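Cbs-cp12 (Microcystis aeruginosa PCC 7806, PDB 5NMU) probably contributes to redox-dependent regulation of photosynthesis, as a hexameric fusion of paired CBS domains with a CP12 domain. Local coordinates at residues Lys70-Val74 and Tyr75-Ala79; Pro107-Gly111 and Lys112-Gly116. All coordinates share one frame; numbering follows the deposited sequence.

Contact 1: residues Lys70-Val74 and Tyr75-Ala79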
ATOM      1  N   LYS A  70      14.920 -22.946  11.827  1.00 47.08           N
ATOM      2  CA  LYS A  70      15.715 -24.165  11.615  1.00 49.05           C
ATOM      3  C   LYS A  70      15.029 -25.102  10.645  1.00 49.85           C
ATOM      4  O   LYS A  70      15.686 -25.924  10.036  1.00 53.26           O
ATOM      5  CB  LYS A  70      16.034 -24.849  12.952  1.00 50.22           C
ATOM      6  CG  LYS A  70      16.884 -23.970  13.890  1.00 50.52           C
ATOM      7  CD  LYS A  70      17.289 -24.672  15.205  1.00 52.57           C
ATOM      8  CE  LYS A  70      16.077 -24.957  16.128  1.00 54.92           C
ATOM      9  NZ  LYS A  70      15.170 -23.779  16.447  1.00 53.89           N
ATOM     10  N   THR A  71      13.722 -24.953  10.464  1.00 51.02           N
ATOM     11  CA  THR A  71      12.967 -25.755   9.500  1.00 53.07           C
ATOM     12  C   THR A  71      12.561 -24.957   8.299  1.00 52.66           C
ATOM     13  O   THR A  71      12.607 -25.497   7.207  1.00 57.90           O
ATOM     14  CB  THR A  71      11.678 -26.363  10.091  1.00 54.09           C
ATOM     15  OG1 THR A  71      10.982 -25.349  10.811  1.00 53.00           O
ATOM     16  CG2 THR A  71      11.993 -27.527  11.012  1.00 55.04           C
ATOM     17  N   MET A  72      12.179 -23.692   8.453  1.00 53.41           N
ATOM     18  CA  MET A  72      11.896 -22.824   7.257  1.00 51.01           C
ATOM     19  C   MET A  72      13.094 -22.662   6.285  1.00 49.97           C
ATOM     20  O   MET A  72      14.255 -22.554   6.709  1.00 48.20           O
ATOM     21  CB  MET A  72      11.435 -21.435   7.698  1.00 52.28           C
ATOM     22  CG  MET A  72       9.995 -21.346   8.163  1.00 54.00           C
ATOM     23  SD  MET A  72       9.392 -19.637   8.082  1.00 56.03           S
ATOM     24  CE  MET A  72       8.857 -19.403   6.398  1.00 53.54           C
ATOM     25  N   ARG A  73      12.803 -22.587   4.982  1.00 47.58           N
ATOM     26  CA  ARG A  73      13.846 -22.453   3.966  1.00 46.21           C
ATOM     27  C   ARG A  73      13.840 -21.053   3.358  1.00 43.29           C
ATOM     28  O   ARG A  73      12.842 -20.359   3.403  1.00 41.57           O
ATOM     29  CB  ARG A  73      13.637 -23.480   2.865  1.00 48.35           C
ATOM     30  CG  ARG A  73      13.668 -24.929   3.350  1.00 51.04           C
ATOM     31  CD  ARG A  73      15.052 -25.374   3.767  1.00 53.13           C
ATOM     32  NE  ARG A  73      15.057 -26.776   4.195  1.00 56.19           N
ATOM     33  CZ  ARG A  73      16.142 -27.502   4.437  1.00 57.79           C
ATOM     34  NH1 ARG A  73      17.376 -27.000   4.312  1.00 58.37           N
ATOM     35  NH2 ARG A  73      15.992 -28.759   4.798  1.00 59.48           N
ATOM     36  N   VAL A  74      14.976 -20.664   2.794  1.00 42.20           N
ATOM     37  CA  VAL A  74      15.165 -19.350   2.206  1.00 40.25           C
ATOM     38  C   VAL A  74      14.181 -19.126   1.071  1.00 39.58           C
ATOM     39  O   VAL A  74      13.588 -18.060   0.977  1.00 37.13           O
ATOM     40  CB  VAL A  74      16.614 -19.139   1.724  1.00 40.99           C
ATOM     41  CG1 VAL A  74      16.758 -17.889   0.847  1.00 38.94           C
ATOM     42  CG2 VAL A  74      17.524 -19.009   2.931  1.00 41.98           C
ATOM     43  N   TYR A  75      13.941 -20.153   0.257  1.00 41.34           N
ATOM     44  CA  TYR A  75      12.988 -19.997  -0.832  1.00 41.58           C
ATOM     45  C   TYR A  75      11.605 -19.549  -0.385  1.00 41.21           C
ATOM     46  O   TYR A  75      10.902 -18.894  -1.181  1.00 39.16           O
ATOM     47  CB  TYR A  75      12.894 -21.255  -1.685  1.00 43.91           C
ATOM     48  CG  TYR A  75      12.274 -22.473  -1.046  1.00 45.44           C
ATOM     49  CD1 TYR A  75      10.886 -22.627  -0.996  1.00 45.84           C
ATOM     50  CD2 TYR A  75      13.079 -23.523  -0.566  1.00 47.76           C
ATOM     51  CE1 TYR A  75      10.310 -23.770  -0.488  1.00 46.51           C
ATOM     52  CE2 TYR A  75      12.499 -24.677  -0.021  1.00 48.07           C
ATOM     53  CZ  TYR A  75      11.129 -24.755   0.020  1.00 47.74           C
ATOM     54  OH  TYR A  75      10.560 -25.840   0.502  1.00 49.66           O
ATOM     55  N   GLU A  76      11.219 -19.877   0.857  1.00 39.90           N
ATOM     56  CA  GLU A  76       9.909 -19.469   1.337  1.00 40.94           C
ATOM     57  C   GLU A  76       9.838 -17.980   1.654  1.00 40.02           C
ATOM     58  O   GLU A  76       8.757 -17.462   1.707  1.00 41.01           O
ATOM     59  CB  GLU A  76       9.475 -20.261   2.573  1.00 43.28           C
ATOM     60  CG  GLU A  76       9.466 -21.785   2.411  1.00 45.10           C
ATOM     61  CD  GLU A  76       9.256 -22.469   3.747  1.00 47.66           C
ATOM     62  OE1 GLU A  76       8.150 -22.355   4.311  1.00 51.09           O
ATOM     63  OE2 GLU A  76      10.209 -23.060   4.263  1.00 47.74           O
ATOM     64  N   ILE A  77      10.963 -17.294   1.888  1.00 39.56           N
ATOM     65  CA  ILE A  77      10.937 -15.869   2.251  1.00 38.62           C
ATOM     66  C   ILE A  77      11.609 -14.909   1.241  1.00 38.13           C
ATOM     67  O   ILE A  77      11.331 -13.704   1.265  1.00 37.11           O
ATOM     68  CB  ILE A  77      11.469 -15.617   3.684  1.00 38.73           C
ATOM     69  CG1 ILE A  77      12.880 -16.092   3.871  1.00 39.09           C
ATOM     70  CG2 ILE A  77      10.583 -16.344   4.700  1.00 40.68           C
ATOM     71  CD1 ILE A  77      13.532 -15.559   5.138  1.00 38.62           C
ATOM     72  N   MET A  78      12.464 -15.445   0.364  1.00 38.05           N
ATOM     73  CA  MET A  78      13.234 -14.636  -0.553  1.00 36.88           C
ATOM     74  C   MET A  78      12.375 -13.933  -1.575  1.00 35.59           C
ATOM     75  O   MET A  78      11.223 -14.315  -1.799  1.00 35.77           O
ATOM     76  CB  MET A  78      14.244 -15.498  -1.294  1.00 38.17           C
ATOM     77  CG  MET A  78      13.676 -16.384  -2.391  1.00 38.63           C
ATOM     78  SD  MET A  78      14.908 -17.573  -2.916  1.00 41.53           S
ATOM     79  CE  MET A  78      13.935 -18.568  -4.068  1.00 40.86           C
ATOM     80  N   ALA A  79      13.006 -12.973  -2.248  1.00 33.52           N
ATOM     81  CA  ALA A  79      12.469 -12.342  -3.428  1.00 32.99           C
ATOM     82  C   ALA A  79      13.226 -12.844  -4.635  1.00 33.13           C
ATOM     83  O   ALA A  79      14.390 -12.623  -4.753  1.00 32.38           O
ATOM     84  CB  ALA A  79      12.595 -10.828  -3.317  1.00 32.58           C
TER
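The tight turn here carries the Val-Tyr-Glu-Ile-Met sequence with which the second CBS motif opens, and the chain folds back on itself through Arg73 and Glu76. The Glu76 carboxylate takes the Arg73 backbone amide on the anti side of OE2 in a nearly straight bond (N to OE2 2.7 Å, 167° at the hydrogen), and Glu76 N returns a bond to Arg73 O at 3.1 Å. This side-chain half of the exchange resembles the Glu part of a capping box. Val74 O then receives two donors, Ile77 N and Met78 N, each at 2.9 Å, the Met78 N-H nearly in line with C=O and the Ile77 N-H well above the carbonyl plane.

Tyr75 has its CG held between the backbone N and the carbonyl carbon (chi1 69°). That swings the ring back along the chain, where CE2 lies 3.3 Å from Arg73 CB, an oblique approach. Beyond CG the Arg73 side chain leads away from the ring, and its guanidinium forms salt bridges with Glu147 and Asp148 of a neighbouring subunit. On the apolar side, helices 24-34 and 55-63 pack against Met72 and Ile77, while Met72 CE sits 3.9 Å from Ile77 CG2. At the far end of the turn, Val74 CG1 comes to 4.1 Å from Met78 CB.

Contact 2: residues Pro107-Gly111 and Lys112-Gly116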
ATOM      1  N   PRO A 107      21.125  -6.686  -5.356  1.00 33.49           N
ATOM      2  CA  PRO A 107      22.442  -7.099  -5.918  1.00 34.09           C
ATOM      3  C   PRO A 107      22.826  -6.125  -7.027  1.00 33.97           C
ATOM      4  O   PRO A 107      21.935  -5.627  -7.730  1.00 34.21           O
ATOM      5  CB  PRO A 107      22.170  -8.475  -6.528  1.00 33.76           C
ATOM      6  CG  PRO A 107      20.717  -8.427  -6.870  1.00 34.13           C
ATOM      7  CD  PRO A 107      20.047  -7.614  -5.748  1.00 33.14           C
ATOM      8  N   VAL A 108      24.119  -5.850  -7.114  1.00 34.28           N
ATOM      9  CA  VAL A 108      24.743  -5.243  -8.272  1.00 34.66           C
ATOM     10  C   VAL A 108      25.179  -6.318  -9.263  1.00 36.05           C
ATOM     11  O   VAL A 108      26.048  -7.111  -8.971  1.00 37.45           O
ATOM     12  CB  VAL A 108      25.919  -4.337  -7.932  1.00 34.67           C
ATOM     13  CG1 VAL A 108      26.537  -3.742  -9.232  1.00 35.14           C
ATOM     14  CG2 VAL A 108      25.463  -3.216  -7.015  1.00 33.89           C
ATOM     15  N   ILE A 109      24.545  -6.281 -10.439  1.00 36.48           N
ATOM     16  CA  ILE A 109      24.684  -7.268 -11.477  1.00 38.58           C
ATOM     17  C   ILE A 109      25.086  -6.641 -12.848  1.00 38.47           C
ATOM     18  O   ILE A 109      24.451  -5.688 -13.343  1.00 36.33           O
ATOM     19  CB  ILE A 109      23.346  -8.001 -11.703  1.00 38.72           C
ATOM     20  CG1 ILE A 109      22.794  -8.601 -10.405  1.00 38.75           C
ATOM     21  CG2 ILE A 109      23.527  -9.114 -12.715  1.00 40.16           C
ATOM     22  CD1 ILE A 109      23.756  -9.500  -9.716  1.00 40.01           C
ATOM     23  N   GLN A 110      26.101  -7.231 -13.471  1.00 40.07           N
ATOM     24  CA  GLN A 110      26.546  -6.869 -14.849  1.00 40.54           C
ATOM     25  C   GLN A 110      26.299  -8.119 -15.683  1.00 40.80           C
ATOM     26  O   GLN A 110      26.965  -9.141 -15.508  1.00 40.24           O
ATOM     27  CB  GLN A 110      28.030  -6.471 -14.837  1.00 42.86           C
ATOM     28  CG  GLN A 110      28.659  -6.052 -16.171  1.00 46.06           C
ATOM     29  CD  GLN A 110      30.127  -5.559 -16.021  1.00 49.93           C
ATOM     30  OE1 GLN A 110      30.498  -4.970 -15.000  1.00 53.22           O
ATOM     31  NE2 GLN A 110      30.961  -5.795 -17.044  1.00 51.24           N
ATOM     32  N   GLY A 111      25.310  -8.061 -16.562  1.00 41.10           N
ATOM     33  CA  GLY A 111      24.849  -9.221 -17.338  1.00 41.66           C
ATOM     34  C   GLY A 111      24.278 -10.288 -16.401  1.00 40.86           C
ATOM     35  O   GLY A 111      23.329 -10.028 -15.720  1.00 41.53           O
ATOM     36  N   LYS A 112      24.884 -11.473 -16.376  1.00 41.60           N
ATOM     37  CA  LYS A 112      24.595 -12.541 -15.418  1.00 42.46           C
ATOM     38  C   LYS A 112      25.568 -12.585 -14.214  1.00 41.15           C
ATOM     39  O   LYS A 112      25.468 -13.509 -13.406  1.00 39.64           O
ATOM     40  CB  LYS A 112      24.615 -13.897 -16.143  1.00 44.60           C
ATOM     41  CG  LYS A 112      26.017 -14.456 -16.478  1.00 46.49           C
ATOM     42  CD  LYS A 112      25.863 -15.831 -17.133  1.00 48.60           C
ATOM     43  CE  LYS A 112      27.148 -16.637 -17.350  1.00 50.39           C
ATOM     44  NZ  LYS A 112      27.977 -16.843 -16.127  1.00 50.67           N
ATOM     45  N   THR A 113      26.514 -11.626 -14.140  1.00 40.42           N
ATOM     46  CA  THR A 113      27.617 -11.666 -13.178  1.00 41.21           C
ATOM     47  C   THR A 113      27.372 -10.764 -11.966  1.00 40.71           C
ATOM     48  O   THR A 113      27.208  -9.548 -12.097  1.00 41.27           O
ATOM     49  CB  THR A 113      29.012 -11.305 -13.797  1.00 42.09           C
ATOM     50  OG1 THR A 113      29.339 -12.195 -14.889  1.00 43.79           O
ATOM     51  CG2 THR A 113      30.129 -11.454 -12.752  1.00 41.95           C
ATOM     52  N   LEU A 114      27.431 -11.368 -10.786  1.00 40.69           N
ATOM     53  CA  LEU A 114      27.199 -10.691  -9.519  1.00 39.27           C
ATOM     54  C   LEU A 114      28.462  -9.937  -9.191  1.00 39.44           C
ATOM     55  O   LEU A 114      29.528 -10.490  -9.316  1.00 40.97           O
ATOM     56  CB  LEU A 114      26.877 -11.728  -8.425  1.00 40.02           C
ATOM     57  CG  LEU A 114      26.726 -11.221  -6.973  1.00 39.41           C
ATOM     58  CD1 LEU A 114      25.555 -10.262  -6.889  1.00 39.64           C
ATOM     59  CD2 LEU A 114      26.535 -12.359  -5.991  1.00 39.38           C
ATOM     60  N   LEU A 115      28.349  -8.657  -8.859  1.00 38.91           N
ATOM     61  CA  LEU A 115      29.534  -7.825  -8.518  1.00 39.72           C
ATOM     62  C   LEU A 115      29.564  -7.347  -7.068  1.00 38.74           C
ATOM     63  O   LEU A 115      30.609  -7.008  -6.557  1.00 38.94           O
ATOM     64  CB  LEU A 115      29.593  -6.582  -9.420  1.00 39.33           C
ATOM     65  CG  LEU A 115      29.812  -6.773 -10.904  1.00 40.73           C
ATOM     66  CD1 LEU A 115      29.726  -5.422 -11.605  1.00 40.77           C
ATOM     67  CD2 LEU A 115      31.178  -7.415 -11.152  1.00 41.42           C
ATOM     68  N   GLY A 116      28.406  -7.258  -6.435  1.00 37.69           N
ATOM     69  CA  GLY A 116      28.305  -6.602  -5.158  1.00 37.64           C
ATOM     70  C   GLY A 116      26.851  -6.518  -4.743  1.00 37.14           C
ATOM     71  O   GLY A 116      25.955  -7.104  -5.396  1.00 36.52           O
TER
HETATM   72  O   HOH W   1      28.566 -10.686 -17.063  1.00 43.89           O
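Ile109 and Leu114 face each other across a beta hairpin of the second CBS motif, closed by a type II' turn from Gln110 to Thr113. The backbone bonds come first. Gln110 and Thr113 form a hydrogen-bonded pair next to the turn, with Gln110 N to Thr113 O and Thr113 N to Gln110 O both 2.9 Å. Gly111 sits in the turn with a phi of 64°, easily reached without a side chain. Farther along, Leu115 and Gly116 both face Val108, a classic beta bulge: Leu115 N gives Val108 O a bond of 2.8 Å, Gly116 N adds only a weak one, and Val108 N bonds to Gly116 O.

The apolar contacts lie mostly on the face of Ile109 and Leu114. Ile109 turns its chain back (chi2 -55°), bringing CD1 to 3.4 Å from Leu114 CD1, tighter than usual. The same Leu114 methyl touches Pro107 CB at 3.8 Å, and Ile40 of strand 38-41 packs on both residues. Cutting Ile109 back to an alanine removes CD1, which would probably leave Leu114 CD1 without its close methyl partner and open a gap on this face. Elsewhere the Gln110 side chain packs on Leu115 CD1, with OE1 in van der Waals contact.

The polar side-chain contact is a water bridge: one water donates to Gln110 O at 2.7 Å and also bonds to Thr113 OG1 at 2.8 Å. The chemistry implies a hairpin whose turn end meets water and whose Pro107 and Leu114 side chains pack on Ile40 of strand 38-41.

Contact 1 closes before contact 2 opens along the chain; their centres are about 22 Å apart and their nearest atoms about 8 Å, with no touch. Strands 38-41 and 51-54, antiparallel neighbours in one sheet, provide an indirect connection: Ala79 of contact 1 has a backbone hydrogen bond with Ile52, while Ile40 on the adjacent strand packs on Pro107 and Leu114 of contact 2. Their outward roles differ. Contact 1 reaches helix 138-156 of a neighbouring subunit, within its CP12 domain, and so takes part in hexamer assembly. The hairpin segments of contact 2 touch no other protein chain of the assembly.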